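Local coordinates for CREG-like beta-barrel domain-containing protein (Agrobacterium tumefaciens, PDB 3DNH), which is of unknown function but has a CREG-like beta-barrel domain related to pyridoxamine 5'-phosphate oxidases and may bind a flavin such as FMN, at residues 218-226 with 234-242. Sequence-based numbering, arbitrary orientation.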
ATOM      1  N   SER A 218      20.844  -3.986  10.311  1.00 40.46           N
ATOM      2  CA  SER A 218      21.004  -5.400  10.403  1.00 40.62           C
ATOM      3  C   SER A 218      22.080  -5.888   9.468  1.00 41.47           C
ATOM      4  O   SER A 218      22.126  -5.474   8.308  1.00 41.94           O
ATOM      5  CB  SER A 218      19.654  -6.098  10.090  1.00 39.86           C
ATOM      6  OG  SER A 218      19.652  -7.455  10.451  1.00 41.34           O
ATOM      7  N   ILE A 219      22.951  -6.783   9.976  1.00 41.47           N
ATOM      8  CA  ILE A 219      23.973  -7.473   9.153  1.00 40.32           C
ATOM      9  C   ILE A 219      23.641  -8.953   9.172  1.00 40.31           C
ATOM     10  O   ILE A 219      23.325  -9.491  10.231  1.00 39.84           O
ATOM     11  CB  ILE A 219      25.397  -7.276   9.721  1.00 40.39           C
ATOM     12  CG1 ILE A 219      25.735  -5.759   9.789  1.00 39.41           C
ATOM     13  CG2 ILE A 219      26.423  -8.123   8.924  1.00 39.89           C
ATOM     14  CD1 ILE A 219      26.924  -5.402  10.653  1.00 41.51           C
ATOM     15  N   ASP A 220      23.689  -9.594   8.004  1.00 39.30           N
ATOM     16  CA  ASP A 220      23.399 -11.038   7.916  1.00 38.73           C
ATOM     17  C   ASP A 220      24.384 -11.692   6.934  1.00 37.93           C
ATOM     18  O   ASP A 220      25.185 -10.991   6.288  1.00 37.25           O
ATOM     19  CB  ASP A 220      21.885 -11.290   7.605  1.00 37.51           C
ATOM     20  CG  ASP A 220      21.442 -10.708   6.248  1.00 40.93           C
ATOM     21  OD1 ASP A 220      21.949 -11.188   5.195  1.00 42.23           O
ATOM     22  OD2 ASP A 220      20.590  -9.776   6.211  1.00 40.91           O
ATOM     23  N   PRO A 221      24.378 -13.025   6.837  1.00 37.21           N
ATOM     24  CA  PRO A 221      25.364 -13.602   5.916  1.00 37.75           C
ATOM     25  C   PRO A 221      25.323 -13.132   4.448  1.00 37.92           C
ATOM     26  O   PRO A 221      26.336 -13.254   3.730  1.00 38.51           O
ATOM     27  CB  PRO A 221      25.059 -15.116   5.999  1.00 38.18           C
ATOM     28  CG  PRO A 221      24.526 -15.289   7.376  1.00 36.94           C
ATOM     29  CD  PRO A 221      23.639 -14.075   7.580  1.00 36.21           C
ATOM     30  N   ASP A 222      24.183 -12.636   3.999  1.00 37.98           N
ATOM     31  CA  ASP A 222      24.002 -12.279   2.583  1.00 39.01           C
ATOM     32  C   ASP A 222      24.129 -10.766   2.312  1.00 38.51           C
ATOM     33  O   ASP A 222      24.300 -10.322   1.149  1.00 37.46           O
ATOM     34  CB  ASP A 222      22.633 -12.785   2.085  1.00 38.35           C
ATOM     35  CG  ASP A 222      22.579 -14.303   1.962  1.00 39.07           C
ATOM     36  OD1 ASP A 222      23.649 -14.951   1.885  1.00 39.95           O
ATOM     37  OD2 ASP A 222      21.453 -14.843   1.951  1.00 42.67           O
ATOM     38  N   GLY A 223      24.113  -9.986   3.381  1.00 37.64           N
ATOM     39  CA  GLY A 223      24.296  -8.536   3.235  1.00 38.70           C
ATOM     40  C   GLY A 223      23.850  -7.711   4.424  1.00 39.35           C
ATOM     41  O   GLY A 223      23.765  -8.215   5.541  1.00 39.63           O
ATOM     42  N   ILE A 224      23.530  -6.442   4.163  1.00 39.81           N
ATOM     43  CA  ILE A 224      23.380  -5.456   5.209  1.00 40.03           C
ATOM     44  C   ILE A 224      22.138  -4.633   4.903  1.00 40.65           C
ATOM     45  O   ILE A 224      21.993  -4.104   3.775  1.00 41.65           O
ATOM     46  CB  ILE A 224      24.626  -4.464   5.265  1.00 39.93           C
ATOM     47  CG1 ILE A 224      25.962  -5.216   5.472  1.00 38.13           C
ATOM     48  CG2 ILE A 224      24.366  -3.351   6.381  1.00 38.68           C
ATOM     49  CD1 ILE A 224      27.268  -4.357   5.171  1.00 40.00           C
ATOM     50  N   ASP A 225      21.272  -4.473   5.902  1.00 39.32           N
ATOM     51  CA  ASP A 225      20.090  -3.686   5.700  1.00 39.52           C
ATOM     52  C   ASP A 225      20.408  -2.358   6.280  1.00 38.95           C
ATOM     53  O   ASP A 225      21.028  -2.298   7.350  1.00 38.85           O
ATOM     54  CB  ASP A 225      18.893  -4.295   6.422  1.00 39.17           C
ATOM     55  CG  ASP A 225      18.255  -5.471   5.635  1.00 42.76           C
ATOM     56  OD1 ASP A 225      18.615  -5.755   4.481  1.00 47.48           O
ATOM     57  OD2 ASP A 225      17.363  -6.090   6.192  1.00 44.98           O
ATOM     58  N   LEU A 226      19.962  -1.293   5.600  1.00 39.80           N
ATOM     59  CA  LEU A 226      20.112   0.100   6.098  1.00 38.74           C
ATOM     60  C   LEU A 226      18.810   0.867   6.064  1.00 39.35           C
ATOM     61  O   LEU A 226      17.933   0.561   5.251  1.00 38.40           O
ATOM     62  CB  LEU A 226      21.200   0.866   5.317  1.00 39.02           C
ATOM     63  CG  LEU A 226      22.515   0.092   5.200  1.00 37.93           C
ATOM     64  CD1 LEU A 226      22.680  -0.416   3.809  1.00 39.11           C
ATOM     65  CD2 LEU A 226      23.629   1.017   5.622  1.00 40.89           C
ATOM     66  N   ARG A 234      19.325  -2.223   0.908  1.00 37.21           N
ATOM     67  CA  ARG A 234      20.007  -3.479   1.199  1.00 37.53           C
ATOM     68  C   ARG A 234      21.236  -3.617   0.307  1.00 37.39           C
ATOM     69  O   ARG A 234      21.125  -3.625  -0.925  1.00 38.13           O
ATOM     70  CB  ARG A 234      19.094  -4.720   1.044  1.00 38.48           C
ATOM     71  CG  ARG A 234      19.879  -5.977   1.443  1.00 41.60           C
ATOM     72  CD  ARG A 234      19.061  -7.183   1.499  1.00 44.96           C
ATOM     73  NE  ARG A 234      19.799  -8.412   1.813  1.00 45.46           N
ATOM     74  CZ  ARG A 234      20.290  -8.795   3.002  1.00 44.81           C
ATOM     75  NH1 ARG A 234      20.210  -8.021   4.099  1.00 40.67           N
ATOM     76  NH2 ARG A 234      20.872 -10.006   3.082  1.00 40.08           N
ATOM     77  N   LEU A 235      22.398  -3.743   0.933  1.00 37.74           N
ATOM     78  CA  LEU A 235      23.669  -3.989   0.192  1.00 37.36           C
ATOM     79  C   LEU A 235      23.932  -5.487   0.193  1.00 38.69           C
ATOM     80  O   LEU A 235      24.083  -6.061   1.257  1.00 39.15           O
ATOM     81  CB  LEU A 235      24.847  -3.242   0.836  1.00 38.10           C
ATOM     82  CG  LEU A 235      26.259  -3.295   0.171  1.00 37.23           C
ATOM     83  CD1 LEU A 235      26.227  -2.830  -1.241  1.00 36.14           C
ATOM     84  CD2 LEU A 235      27.282  -2.444   0.974  1.00 36.27           C
ATOM     85  N   TRP A 236      24.001  -6.116  -0.992  1.00 38.24           N
ATOM     86  CA  TRP A 236      24.297  -7.536  -1.072  1.00 39.13           C
ATOM     87  C   TRP A 236      25.769  -7.824  -1.157  1.00 39.09           C
ATOM     88  O   TRP A 236      26.492  -7.190  -1.943  1.00 40.17           O
ATOM     89  CB  TRP A 236      23.586  -8.178  -2.260  1.00 39.39           C
ATOM     90  CG  TRP A 236      22.076  -8.066  -2.130  1.00 39.51           C
ATOM     91  CD1 TRP A 236      21.286  -6.994  -2.510  1.00 40.36           C
ATOM     92  CD2 TRP A 236      21.187  -9.040  -1.575  1.00 40.13           C
ATOM     93  NE1 TRP A 236      19.958  -7.262  -2.266  1.00 35.87           N
ATOM     94  CE2 TRP A 236      19.861  -8.501  -1.677  1.00 41.06           C
ATOM     95  CE3 TRP A 236      21.366 -10.318  -1.015  1.00 39.24           C
ATOM     96  CZ2 TRP A 236      18.723  -9.203  -1.227  1.00 42.27           C
ATOM     97  CZ3 TRP A 236      20.207 -11.037  -0.565  1.00 42.22           C
ATOM     98  CH2 TRP A 236      18.922 -10.470  -0.675  1.00 40.34           C
ATOM     99  N   PHE A 237      26.234  -8.779  -0.353  1.00 38.84           N
ATOM    100  CA  PHE A 237      27.644  -9.205  -0.450  1.00 38.96           C
ATOM    101  C   PHE A 237      27.868  -9.919  -1.762  1.00 38.59           C
ATOM    102  O   PHE A 237      26.928 -10.553  -2.293  1.00 38.93           O
ATOM    103  CB  PHE A 237      28.011 -10.121   0.715  1.00 38.97           C
ATOM    104  CG  PHE A 237      27.916  -9.454   2.071  1.00 40.90           C
ATOM    105  CD1 PHE A 237      28.375  -8.125   2.251  1.00 40.09           C
ATOM    106  CD2 PHE A 237      27.390 -10.151   3.169  1.00 39.05           C
ATOM    107  CE1 PHE A 237      28.329  -7.514   3.459  1.00 39.69           C
ATOM    108  CE2 PHE A 237      27.328  -9.527   4.436  1.00 37.48           C
ATOM    109  CZ  PHE A 237      27.782  -8.223   4.582  1.00 40.48           C
ATOM    110  N   ALA A 238      29.088  -9.838  -2.292  1.00 38.45           N
ATOM    111  CA  ALA A 238      29.422 -10.636  -3.465  1.00 37.70           C
ATOM    112  C   ALA A 238      29.447 -12.143  -3.160  1.00 37.64           C
ATOM    113  O   ALA A 238      29.149 -12.944  -4.024  1.00 37.01           O
ATOM    114  CB  ALA A 238      30.757 -10.179  -4.131  1.00 38.00           C
ATOM    115  N   GLU A 239      29.850 -12.517  -1.952  1.00 37.50           N
ATOM    116  CA  GLU A 239      29.742 -13.901  -1.523  1.00 38.69           C
ATOM    117  C   GLU A 239      29.294 -13.978  -0.068  1.00 38.00           C
ATOM    118  O   GLU A 239      29.371 -12.983   0.652  1.00 38.35           O
ATOM    119  CB  GLU A 239      31.017 -14.720  -1.817  1.00 38.07           C
ATOM    120  CG  GLU A 239      32.265 -14.232  -1.135  1.00 38.95           C
ATOM    121  CD  GLU A 239      33.504 -14.951  -1.635  1.00 40.50           C
ATOM    122  OE1 GLU A 239      34.622 -14.555  -1.222  1.00 44.17           O
ATOM    123  OE2 GLU A 239      33.370 -15.904  -2.433  1.00 39.99           O
ATOM    124  N   ARG A 240      28.768 -15.149   0.323  1.00 38.50           N
ATOM    125  CA  ARG A 240      28.105 -15.346   1.619  1.00 38.23           C
ATOM    126  C   ARG A 240      29.158 -15.181   2.691  1.00 38.36           C
ATOM    127  O   ARG A 240      30.275 -15.650   2.531  1.00 36.49           O
ATOM    128  CB  ARG A 240      27.495 -16.769   1.691  1.00 39.03           C
ATOM    129  CG  ARG A 240      26.854 -17.155   3.022  1.00 38.45           C
ATOM    130  CD  ARG A 240      26.382 -18.643   3.052  1.00 40.35           C
ATOM    131  NE  ARG A 240      26.131 -19.061   4.434  1.00 40.39           N
ATOM    132  CZ  ARG A 240      25.025 -18.773   5.115  1.00 38.31           C
ATOM    133  NH1 ARG A 240      24.056 -18.063   4.554  1.00 40.01           N
ATOM    134  NH2 ARG A 240      24.905 -19.168   6.367  1.00 35.26           N
ATOM    135  N   VAL A 241      28.796 -14.554   3.795  1.00 39.17           N
ATOM    136  CA  VAL A 241      29.762 -14.207   4.857  1.00 40.40           C
ATOM    137  C   VAL A 241      29.401 -14.981   6.145  1.00 40.56           C
ATOM    138  O   VAL A 241      28.241 -15.049   6.533  1.00 38.13           O
ATOM    139  CB  VAL A 241      29.782 -12.665   5.077  1.00 40.92           C
ATOM    140  CG1 VAL A 241      30.395 -12.309   6.419  1.00 41.13           C
ATOM    141  CG2 VAL A 241      30.573 -12.002   3.927  1.00 41.64           C
ATOM    142  N   GLU A 242      30.392 -15.607   6.782  1.00 39.99           N
ATOM    143  CA  GLU A 242      30.066 -16.510   7.907  1.00 40.55           C
ATOM    144  C   GLU A 242      30.785 -16.158   9.202  1.00 40.06           C
ATOM    145  O   GLU A 242      30.322 -16.473  10.305  1.00 38.77           O
ATOM    146  CB  GLU A 242      30.306 -17.970   7.508  1.00 41.11           C
ATOM    147  CG  GLU A 242      29.123 -18.542   6.730  1.00 40.98           C
ATOM    148  CD  GLU A 242      29.276 -20.013   6.441  1.00 42.99           C
ATOM    149  OE1 GLU A 242      30.423 -20.548   6.502  1.00 43.11           O
ATOM    150  OE2 GLU A 242      28.231 -20.638   6.141  1.00 45.89           O
TER
HETATM  151  O   HOH W   1      24.686 -11.766  -1.016  1.00 32.90           O
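Arg234 sends CG anti to its own backbone N (chi1 -177°) and stays extended to NE, which carries its guanidinium across strand 223-227 to Asp220. Asp220 has CG between its backbone N and carbonyl carbon (chi1 62°), and this turns the carboxylate to meet the arginine. The setting is a small three-stranded antiparallel sheet, separate from the barrel. Strands 223-227 and 232-236 form a beta hairpin within it.

The guanidinium meets Asp220 end-on, and the two flat groups are nearly coplanar. Arg234 NH2 gives a short bond of 2.6 Å to the syn lone pair of Asp220 OD1. Arg234 NH1 reaches Asp220 OD2 at 2.8 Å, tilted from both planes. NH1 also bonds Asp225 OD1, but from above that carboxylate. Two acids therefore share one arginine, which probably offsets their charge in this buried place. Asp225 OD2 also bonds His37 of helix 28-38. The anti lone pair of Asp220 OD1 takes the backbone N of Asp222, closing an Asx turn that helps fix the carboxylate.

Ile224 and Leu235 pair through two backbone hydrogen bonds, Ile224 N to Leu235 O and Leu235 N to Ile224 O. Gly223 faces Trp236 as a non-hydrogen-bonded pair. Gly223 CA lies over a face of the Phe237 ring in a CH-pi contact, 3.6 Å from the centroid. The Ile224 and Phe237 side chains cross at about a right angle, with Ile224 CG1 3.6 Å from Phe237 CZ.

Past the sheet, the chain of 237-242 keeps following the turn. Phe237 N bonds Asp222 O, and a water links that oxygen to Phe237 O. Arg240 lays one guanidinium face over Pro221 CB, and its NH1 also bonds Asp175 O. Val241 N ends the run, donating to a lone pair of Pro221 O at 2.8 Å.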